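Local coordinates for kelch-like protein 7 (Homo sapiens, PDB 3II7) that serves as the substrate-specific adapter of a CUL3-RBX1 E3 ubiquitin ligase that sends substrate proteins for degradation, the Kelch-repeat domain being the part in this chain, at residues A[11-16]-A[291-296]; A[50-55]-A[95-100]; A[32-37]-A[279-284]. All blocks are in the same frame, centred on the assembly; numbering follows the deposited sequence. Where two conformers were deposited one is given.

How the contacts relate
The contacts move from the heart of the beta-propeller to its surface. Contact 2 lies nearest the middle, about 8 Å from the chain centre to its own, and packs the inner strands of two blades through small apolar side chains and one water. Contact 1, about 14 Å out, joins two strands of one sheet by backbone hydrogen bonds and adds a polar cluster. Contact 3, about 20 Å out, involves the edge strand at the other side of that sheet, 35-38, with aromatic and valine side chains and one weak bond to a loop carbonyl instead of sheet pairing. Contacts 1 and 2 touch: C51 and F53 pack on strand 290-295. Contact 3 touches neither.

Contact 1 (A[11-16]-A[291-296]); sequences HDYRIA and ICVVDT
Y13, R14, I15 and A16 pair antiparallel with D295, V294, V293 and C292, closing a six-bladed Kelch beta-propeller: the C-terminal strand 290-295 is the inner strand of a blade whose other strands come from the N-terminal end of the domain. Four backbone hydrogen bonds within the strands, two in the R14-V294 pair and two in the A16-C292 pair, sew the seam, and T296 N continues the ladder to D12 O. Side chains alternate between its faces. On one, I15 and I291 run alongside each other in one direction, with I15 CG2 3.6 Å from I291 CG1, while Y13 CD2 rests on V293 CG1; strand 242-246 of the neighbouring blade packs on this face. On the other, V294 suits its place as a two-pronged bump: CG1 meets the small A16 CB at 3.8 Å, and CG2 meets R14 CB at 3.6 Å. R14 CG then runs against T296 CG2, and the bend at chi2 (-71°) turns the guanidinium back to D12, whose OD1 lies in the guanidinium plane 2.7 Å from NH1 in a salt bridge. T296 OG1 sits over one face of that group. At the end of the paired strand, the D295 carboxylate reaches across to the chain just before Y13: CG anti to the backbone N (chi1 -161°) sends it there, OD1 accepting from D12 N at 3.0 Å from above the carboxylate plane, and OD2 receiving a weak bond from H11 ND1. An alanine at D295 takes both oxygens away, so D12 N would probably be left without this acceptor and the H11 ring freer to turn. D12 O is gripped twice, by T296 N at 3.0 Å and by T296 OG1 at 3.1 Å, from opposite faces of its plane.

Contact 2 (A[50-55]-A[95-100]); sequences ACVFWD and LAACAA
A50, V52 and W54 point at A97 and A99 from a strand running almost parallel to theirs (9°), and the contact is mainly apolar. The axes of strands 50-54 and 96-100 come within 5.8 Å, yet no direct hydrogen bond joins them: these are inner strands of successive Kelch blades, whose sheets pack side chain against side chain instead of merging. Alanine suits the place, since a single methyl fills the narrow gap between the sheets without prising them apart. A50 CB meets A97 CB at 4.0 Å, and at the same end L95 leans in, its CD2 3.8 Å from A50 CB. L95 CG stands between its backbone N and carbonyl carbon (chi1 76°), which brings CD2 to the A50 methyl. V52 is the larger side chain in the middle. It was deposited in two conformers, and its contacts hold for the one described: CG1 lies against A97 CB at 4.1 Å, while CG2 lies near the backbone of C98 and A99. At the far end the broad W54 indole closes the row: its CG is anti to the backbone N (chi1 -179°), and its CE3 carbon lies 3.9 Å from A99 CB, approaching the methyl obliquely. The methyl of A99 also sits beside F53 O.

The polar component is a single water, which donates to two backbone carbonyls, C51 O at 3.2 Å and A97 O at 3.2 Å. It thus bridges two acceptors that could not bond to each other.

Around the pair, strand 57-61 binds the backbone of A50 and V52, and strand 103-107 that of A96 and C98, with I104 packing against V52, W54 and A99. C51 and F53 point away from 96-100 and pack on strand 290-295 of the preceding blade.

Contact 3 (A[32-37]-A[279-284]); sequences KDYSWT and SKVRAF. With EDO (1,2-ethanediol), chain Y.
Y34 and V281 bring their CA atoms to 7.1 Å, too far apart for sheet pairing, where the turn ahead of strand 35-38 faces the loop that leaves strand 274-278 and runs to strand 290-295 in this Kelch propeller. Side chains therefore bridge the outer margins of two neighbouring blades. V281 suits the spot because its two methyls serve two rings: CG2 reaches Y34 CD1 at 3.8 Å, the side chains crossing at about a right angle, and CG1 reaches W36 NE1 at 3.8 Å. The hydroxyl of Y34 bonds E267, which helps hold the far end of its ring. W36 suits its place by combining a broad apolar surface with an N-H: with CG anti to its carbonyl carbon (chi1 -70°), the indole lies along the loop, against V281 and F284, and NE1 gives a weak bond to R282 O at 3.2 Å. Its six-membered ring runs nearly parallel to that of F284 (28°), but slid apart with little overlap, W36 CZ3 and F284 CD1 being 3.9 Å apart; F29 and L17 also pack on this indole. An Asx turn, D33 OD1 accepting from S35 N, shapes the bend before W36. A 1,2-ethanediol, probably from the crystallisation liquor, accepts from R282 N through O1 at 3.2 Å; this O1 lies in the indole plane, at the edge, 3.5 Å from W36 CD1.

Contact 1 (A[11-16]-A[291-296])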
loop_
_atom_site.group_PDB
_atom_site.type_symbol
_atom_site.label_atom_id
_atom_site.label_comp_id
_atom_site.label_asym_id
_atom_site.label_seq_id
_atom_site.Cartn_x
_atom_site.Cartn_y
_atom_site.Cartn_z
ATOM N N HIS A 11 -5.513 1.179 -22.217
ATOM C CA HIS A 11 -5.552 1.218 -20.744
ATOM C C HIS A 11 -6.588 2.220 -20.241
ATOM O O HIS A 11 -6.900 3.209 -20.920
ATOM C CB HIS A 11 -4.174 1.569 -20.168
ATOM C CG HIS A 11 -3.116 0.546 -20.458
ATOM N ND1 HIS A 11 -2.752 -0.427 -19.552
ATOM C CD2 HIS A 11 -2.348 0.344 -21.557
ATOM C CE1 HIS A 11 -1.806 -1.183 -20.078
ATOM N NE2 HIS A 11 -1.543 -0.737 -21.295
ATOM N N ASP A 12 -7.119 1.961 -19.052
ATOM C CA ASP A 12 -8.162 2.785 -18.480
ATOM C C ASP A 12 -8.078 2.695 -16.959
ATOM O O ASP A 12 -8.750 1.857 -16.344
ATOM C CB ASP A 12 -9.535 2.307 -18.962
ATOM C CG ASP A 12 -10.628 3.348 -18.775
ATOM O OD1 ASP A 12 -10.362 4.398 -18.149
ATOM O OD2 ASP A 12 -11.757 3.118 -19.256
ATOM N N TYR A 13 -7.268 3.572 -16.373
ATOM C CA TYR A 13 -6.896 3.453 -14.967
ATOM C C TYR A 13 -7.911 4.097 -14.032
ATOM O O TYR A 13 -8.534 5.120 -14.344
ATOM C CB TYR A 13 -5.528 4.083 -14.704
ATOM C CG TYR A 13 -4.399 3.429 -15.439
ATOM C CD1 TYR A 13 -3.715 4.093 -16.454
ATOM C CD2 TYR A 13 -4.021 2.118 -15.134
ATOM C CE1 TYR A 13 -2.669 3.469 -17.138
ATOM C CE2 TYR A 13 -2.986 1.495 -15.804
ATOM C CZ TYR A 13 -2.315 2.169 -16.800
ATOM O OH TYR A 13 -1.291 1.531 -17.461
ATOM N N ARG A 14 -8.066 3.469 -12.884
ATOM C CA ARG A 14 -8.840 4.006 -11.759
ATOM C C ARG A 14 -8.041 3.709 -10.533
ATOM O O ARG A 14 -7.208 2.778 -10.530
ATOM C CB ARG A 14 -10.195 3.316 -11.601
ATOM C CG ARG A 14 -11.187 3.479 -12.742
ATOM C CD ARG A 14 -11.771 4.872 -12.845
ATOM N NE ARG A 14 -12.869 4.881 -13.817
ATOM C CZ ARG A 14 -12.713 4.818 -15.146
ATOM N NH1 ARG A 14 -11.503 4.750 -15.700
ATOM N NH2 ARG A 14 -13.779 4.816 -15.931
ATOM N N ILE A 15 -8.292 4.481 -9.480
ATOM C CA ILE A 15 -7.783 4.179 -8.154
ATOM C C ILE A 15 -8.966 3.661 -7.332
ATOM O O ILE A 15 -9.980 4.356 -7.184
ATOM C CB ILE A 15 -7.130 5.398 -7.507
ATOM C CG1 ILE A 15 -6.013 5.938 -8.408
ATOM C CG2 ILE A 15 -6.594 4.999 -6.100
ATOM C CD1 ILE A 15 -5.381 7.263 -7.986
ATOM N N ALA A 16 -8.861 2.432 -6.863
ATOM C CA ALA A 16 -9.961 1.764 -6.150
ATOM C C ALA A 16 -9.701 1.806 -4.665
ATOM O O ALA A 16 -8.604 1.492 -4.203
ATOM C CB ALA A 16 -10.087 0.347 -6.607
ATOM N N ILE A 291 -6.292 0.593 -0.735
ATOM C CA ILE A 291 -6.180 1.369 -1.979
ATOM C C ILE A 291 -5.250 0.668 -2.977
ATOM O O ILE A 291 -4.207 0.090 -2.590
ATOM C CB ILE A 291 -5.644 2.808 -1.657
ATOM C CG1 ILE A 291 -5.648 3.680 -2.939
ATOM C CG2 ILE A 291 -4.277 2.751 -0.946
ATOM C CD1 ILE A 291 -5.391 5.196 -2.659
ATOM N N CYS A 292 -5.630 0.686 -4.258
ATOM C CA CYS A 292 -4.770 0.175 -5.306
ATOM C C CYS A 292 -5.168 0.789 -6.637
ATOM O O CYS A 292 -6.275 1.332 -6.782
ATOM C CB CYS A 292 -4.800 -1.364 -5.384
ATOM S SG CYS A 292 -6.362 -2.062 -5.856
ATOM N N VAL A 293 -4.255 0.737 -7.591
ATOM C CA VAL A 293 -4.539 1.179 -8.943
ATOM C C VAL A 293 -5.061 -0.012 -9.735
ATOM O O VAL A 293 -4.456 -1.113 -9.697
ATOM C CB VAL A 293 -3.297 1.756 -9.630
ATOM C CG1 VAL A 293 -3.607 2.139 -11.121
ATOM C CG2 VAL A 293 -2.781 2.919 -8.831
ATOM N N VAL A 294 -6.186 0.181 -10.417
ATOM C CA VAL A 294 -6.747 -0.841 -11.289
ATOM C C VAL A 294 -6.710 -0.381 -12.746
ATOM O O VAL A 294 -6.835 0.791 -13.036
ATOM C CB VAL A 294 -8.215 -1.209 -10.906
ATOM C CG1 VAL A 294 -8.335 -1.544 -9.448
ATOM C CG2 VAL A 294 -9.148 -0.130 -11.253
ATOM N N ASP A 295 -6.535 -1.330 -13.650
ATOM C CA ASP A 295 -6.879 -1.159 -15.059
ATOM C C ASP A 295 -8.254 -1.820 -15.370
ATOM O O ASP A 295 -8.437 -3.029 -15.130
ATOM C CB ASP A 295 -5.824 -1.803 -15.916
ATOM C CG ASP A 295 -5.851 -1.301 -17.329
ATOM O OD1 ASP A 295 -6.855 -0.665 -17.724
ATOM O OD2 ASP A 295 -4.860 -1.537 -18.044
ATOM N N THR A 296 -9.208 -1.041 -15.904
ATOM C CA THR A 296 -10.580 -1.554 -16.150
ATOM C C THR A 296 -10.800 -2.108 -17.586
ATOM O O THR A 296 -11.934 -2.422 -17.963
ATOM C CB THR A 296 -11.685 -0.467 -15.837
ATOM O OG1 THR A 296 -11.551 0.643 -16.735
ATOM C CG2 THR A 296 -11.597 0.033 -14.388
#

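Contact 2 (A[50-55]-A[95-100])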
loop_
_atom_site.group_PDB
_atom_site.type_symbol
_atom_site.label_atom_id
_atom_site.label_comp_id
_atom_site.label_asym_id
_atom_site.label_seq_id
_atom_site.Cartn_x
_atom_site.Cartn_y
_atom_site.Cartn_z
ATOM N N ALA A 50 -4.444 -5.890 3.521
ATOM C CA ALA A 50 -3.717 -5.373 2.366
ATOM C C ALA A 50 -4.463 -5.717 1.103
ATOM O O ALA A 50 -5.277 -6.633 1.093
ATOM C CB ALA A 50 -2.301 -5.955 2.306
ATOM N N CYS A 51 -4.191 -4.967 0.031
ATOM C CA CYS A 51 -4.801 -5.289 -1.255
ATOM C C CYS A 51 -3.784 -5.185 -2.373
ATOM O O CYS A 51 -2.722 -4.583 -2.193
ATOM C CB CYS A 51 -6.006 -4.426 -1.535
ATOM S SG CYS A 51 -5.632 -2.813 -2.119
ATOM N N VAL A 52 -4.070 -5.826 -3.495
ATOM C CA VAL A 52 -3.167 -5.801 -4.624
ATOM C C VAL A 52 -3.977 -6.091 -5.880
ATOM O O VAL A 52 -4.941 -6.842 -5.832
ATOM C CB VAL A 52 -1.993 -6.847 -4.430
ATOM C CG1 VAL A 52 -2.554 -8.196 -3.927
ATOM C CG2 VAL A 52 -1.180 -7.035 -5.699
ATOM N N PHE A 53 -3.583 -5.468 -6.983
ATOM C CA PHE A 53 -4.245 -5.683 -8.254
ATOM C C PHE A 53 -3.372 -6.477 -9.205
ATOM O O PHE A 53 -2.178 -6.172 -9.354
ATOM C CB PHE A 53 -4.596 -4.355 -8.888
ATOM C CG PHE A 53 -5.235 -4.481 -10.213
ATOM C CD1 PHE A 53 -6.586 -4.817 -10.316
ATOM C CD2 PHE A 53 -4.514 -4.260 -11.379
ATOM C CE1 PHE A 53 -7.189 -4.906 -11.574
ATOM C CE2 PHE A 53 -5.116 -4.378 -12.630
ATOM C CZ PHE A 53 -6.434 -4.686 -12.727
ATOM N N TRP A 54 -3.959 -7.488 -9.855
ATOM C CA TRP A 54 -3.289 -8.201 -10.951
ATOM C C TRP A 54 -4.320 -8.729 -11.943
ATOM O O TRP A 54 -5.268 -9.377 -11.539
ATOM C CB TRP A 54 -2.424 -9.368 -10.458
ATOM C CG TRP A 54 -1.740 -10.039 -11.577
ATOM C CD1 TRP A 54 -2.096 -11.218 -12.165
ATOM C CD2 TRP A 54 -0.644 -9.528 -12.340
ATOM N NE1 TRP A 54 -1.277 -11.485 -13.225
ATOM C CE2 TRP A 54 -0.365 -10.468 -13.351
ATOM C CE3 TRP A 54 0.147 -8.372 -12.249
ATOM C CZ2 TRP A 54 0.666 -10.287 -14.275
ATOM C CZ3 TRP A 54 1.182 -8.199 -13.163
ATOM C CH2 TRP A 54 1.428 -9.152 -14.162
ATOM N N ASP A 55 -4.101 -8.450 -13.236
ATOM C CA ASP A 55 -4.887 -9.056 -14.337
ATOM C C ASP A 55 -6.395 -9.090 -14.047
ATOM O O ASP A 55 -7.033 -10.148 -13.949
ATOM C CB ASP A 55 -4.347 -10.448 -14.641
ATOM C CG ASP A 55 -4.956 -11.071 -15.876
ATOM O OD1 ASP A 55 -5.339 -10.349 -16.828
ATOM O OD2 ASP A 55 -5.043 -12.307 -15.882
ATOM N N LEU A 95 0.357 -6.446 7.200
ATOM C CA LEU A 95 1.221 -6.969 6.127
ATOM C C LEU A 95 1.132 -6.026 4.921
ATOM O O LEU A 95 0.243 -5.179 4.854
ATOM C CB LEU A 95 0.788 -8.386 5.749
ATOM C CG LEU A 95 -0.478 -8.587 4.904
ATOM C CD1 LEU A 95 -0.675 -10.081 4.687
ATOM C CD2 LEU A 95 -1.713 -7.944 5.516
ATOM N N ALA A 96 2.070 -6.161 3.997
ATOM C CA ALA A 96 2.060 -5.426 2.762
ATOM C C ALA A 96 1.945 -6.429 1.623
ATOM O O ALA A 96 2.259 -7.610 1.782
ATOM C CB ALA A 96 3.323 -4.587 2.621
ATOM N N ALA A 97 1.469 -5.960 0.482
ATOM C CA ALA A 97 1.297 -6.814 -0.688
ATOM C C ALA A 97 1.550 -6.076 -1.970
ATOM O O ALA A 97 1.282 -4.863 -2.063
ATOM C CB ALA A 97 -0.121 -7.459 -0.697
ATOM N N CYS A 98 2.019 -6.810 -2.986
ATOM C CA CYS A 98 2.170 -6.295 -4.323
ATOM C C CYS A 98 2.144 -7.461 -5.313
ATOM O O CYS A 98 2.136 -8.614 -4.898
ATOM C CB CYS A 98 3.416 -5.416 -4.455
ATOM S SG CYS A 98 4.946 -6.313 -4.480
ATOM N N ALA A 99 2.136 -7.167 -6.617
ATOM C CA ALA A 99 2.118 -8.222 -7.625
ATOM C C ALA A 99 3.258 -8.049 -8.595
ATOM O O ALA A 99 3.613 -6.913 -8.973
ATOM C CB ALA A 99 0.804 -8.189 -8.385
ATOM N N ALA A 100 3.841 -9.171 -8.996
ATOM C CA ALA A 100 4.858 -9.181 -10.036
ATOM C C ALA A 100 4.734 -10.456 -10.854
ATOM O O ALA A 100 4.783 -11.561 -10.287
ATOM C CB ALA A 100 6.277 -9.079 -9.414
HETATM O O HOH W 1 -0.568 -3.174 -4.018
#

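Contact 3 (A[32-37]-A[279-284])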
loop_
_atom_site.group_PDB
_atom_site.type_symbol
_atom_site.label_atom_id
_atom_site.label_comp_id
_atom_site.label_asym_id
_atom_site.label_seq_id
_atom_site.Cartn_x
_atom_site.Cartn_y
_atom_site.Cartn_z
ATOM N N LYS A 32 -8.968 11.095 -14.451
ATOM C CA LYS A 32 -9.249 11.845 -15.654
ATOM C C LYS A 32 -10.357 12.882 -15.458
ATOM O O LYS A 32 -10.269 13.987 -15.986
ATOM C CB LYS A 32 -9.533 10.905 -16.829
ATOM C CG LYS A 32 -8.217 10.417 -17.433
ATOM C CD LYS A 32 -8.398 9.669 -18.696
ATOM C CE LYS A 32 -7.049 9.241 -19.272
ATOM N NZ LYS A 32 -6.190 10.411 -19.626
ATOM N N ASP A 33 -11.375 12.548 -14.677
ATOM C CA ASP A 33 -12.515 13.466 -14.516
ATOM C C ASP A 33 -12.821 13.842 -13.058
ATOM O O ASP A 33 -13.793 14.553 -12.794
ATOM C CB ASP A 33 -13.763 12.912 -15.239
ATOM C CG ASP A 33 -14.328 11.637 -14.602
ATOM O OD1 ASP A 33 -13.799 11.162 -13.598
ATOM O OD2 ASP A 33 -15.318 11.083 -15.155
ATOM N N TYR A 34 -11.980 13.369 -12.145
ATOM C CA TYR A 34 -12.113 13.574 -10.698
ATOM C C TYR A 34 -13.393 13.021 -10.072
ATOM O O TYR A 34 -13.794 13.456 -9.000
ATOM C CB TYR A 34 -11.926 15.037 -10.348
ATOM C CG TYR A 34 -10.547 15.497 -10.602
ATOM C CD1 TYR A 34 -9.563 15.295 -9.647
ATOM C CD2 TYR A 34 -10.198 16.150 -11.766
ATOM C CE1 TYR A 34 -8.260 15.714 -9.852
ATOM C CE2 TYR A 34 -8.890 16.576 -11.983
ATOM C CZ TYR A 34 -7.932 16.345 -11.010
ATOM O OH TYR A 34 -6.645 16.746 -11.178
ATOM N N SER A 35 -13.997 12.038 -10.720
ATOM C CA SER A 35 -15.238 11.468 -10.230
ATOM C C SER A 35 -14.994 10.316 -9.247
ATOM O O SER A 35 -13.956 9.641 -9.283
ATOM C CB SER A 35 -16.086 10.978 -11.393
ATOM O OG SER A 35 -15.521 9.823 -11.979
ATOM N N TRP A 36 -15.977 10.122 -8.376
ATOM C CA TRP A 36 -16.052 8.979 -7.471
ATOM C C TRP A 36 -17.240 8.130 -7.904
ATOM O O TRP A 36 -18.371 8.670 -8.115
ATOM C CB TRP A 36 -16.273 9.446 -6.041
ATOM C CG TRP A 36 -15.109 10.140 -5.376
ATOM C CD1 TRP A 36 -14.952 11.515 -5.177
ATOM C CD2 TRP A 36 -13.995 9.529 -4.770
ATOM N NE1 TRP A 36 -13.802 11.753 -4.483
ATOM C CE2 TRP A 36 -13.188 10.561 -4.221
ATOM C CE3 TRP A 36 -13.593 8.197 -4.604
ATOM C CZ2 TRP A 36 -12.010 10.294 -3.557
ATOM C CZ3 TRP A 36 -12.415 7.942 -3.949
ATOM C CH2 TRP A 36 -11.638 8.986 -3.424
ATOM N N THR A 37 -17.022 6.818 -8.046
ATOM C CA THR A 37 -18.086 5.898 -8.419
ATOM C C THR A 37 -18.144 4.707 -7.492
ATOM O O THR A 37 -17.131 4.091 -7.216
ATOM C CB THR A 37 -17.886 5.377 -9.862
ATOM O OG1 THR A 37 -17.760 6.488 -10.753
ATOM C CG2 THR A 37 -19.069 4.502 -10.287
ATOM N N SER A 279 -9.430 21.753 -3.795
ATOM C CA SER A 279 -10.575 22.207 -2.986
ATOM C C SER A 279 -11.947 21.738 -3.502
ATOM O O SER A 279 -12.941 21.857 -2.789
ATOM C CB SER A 279 -10.550 23.735 -2.861
ATOM O OG SER A 279 -10.824 24.345 -4.111
ATOM N N LYS A 280 -11.993 21.215 -4.732
ATOM C CA LYS A 280 -13.253 20.756 -5.348
ATOM C C LYS A 280 -13.499 19.273 -5.201
ATOM O O LYS A 280 -14.562 18.786 -5.566
ATOM C CB LYS A 280 -13.268 21.103 -6.845
ATOM C CG LYS A 280 -13.006 22.574 -7.183
ATOM C CD LYS A 280 -14.015 23.482 -6.547
ATOM C CE LYS A 280 -13.841 24.928 -7.017
ATOM N NZ LYS A 280 -14.610 25.851 -6.144
ATOM N N VAL A 281 -12.521 18.540 -4.676
ATOM C CA VAL A 281 -12.621 17.092 -4.586
ATOM C C VAL A 281 -12.348 16.633 -3.137
ATOM O O VAL A 281 -11.216 16.681 -2.651
ATOM C CB VAL A 281 -11.640 16.403 -5.530
ATOM C CG1 VAL A 281 -11.854 14.895 -5.494
ATOM C CG2 VAL A 281 -11.799 16.908 -6.969
ATOM N N ARG A 282 -13.399 16.143 -2.492
ATOM C CA ARG A 282 -13.281 15.626 -1.137
ATOM C C ARG A 282 -12.509 14.323 -1.107
ATOM O O ARG A 282 -12.617 13.491 -2.014
ATOM C CB ARG A 282 -14.667 15.422 -0.502
ATOM C CG ARG A 282 -15.335 16.721 -0.060
ATOM C CD ARG A 282 -15.828 16.592 1.372
ATOM N NE ARG A 282 -16.881 17.560 1.700
ATOM C CZ ARG A 282 -17.747 17.436 2.711
ATOM N NH1 ARG A 282 -17.717 16.377 3.522
ATOM N NH2 ARG A 282 -18.664 18.379 2.908
ATOM N N ALA A 283 -11.752 14.156 -0.038
ATOM C CA ALA A 283 -11.025 12.927 0.239
ATOM C C ALA A 283 -11.999 11.875 0.750
ATOM O O ALA A 283 -13.126 12.196 1.243
ATOM C CB ALA A 283 -9.891 13.189 1.246
ATOM N N PHE A 284 -11.581 10.617 0.636
ATOM C CA PHE A 284 -12.370 9.473 1.038
ATOM C C PHE A 284 -12.481 9.504 2.574
ATOM O O PHE A 284 -11.484 9.745 3.266
ATOM C CB PHE A 284 -11.691 8.176 0.575
ATOM C CG PHE A 284 -12.619 7.017 0.492
ATOM C CD1 PHE A 284 -13.655 7.046 -0.401
ATOM C CD2 PHE A 284 -12.437 5.889 1.269
ATOM C CE1 PHE A 284 -14.530 6.008 -0.500
ATOM C CE2 PHE A 284 -13.316 4.829 1.159
ATOM C CZ PHE A 284 -14.358 4.893 0.271
HETATM C C1 EDO Y . -16.703 15.212 -3.983
HETATM O O1 EDO Y . -15.463 14.909 -4.604
HETATM C C2 EDO Y . -17.274 13.919 -3.442
HETATM O O2 EDO Y . -18.626 14.115 -3.035
#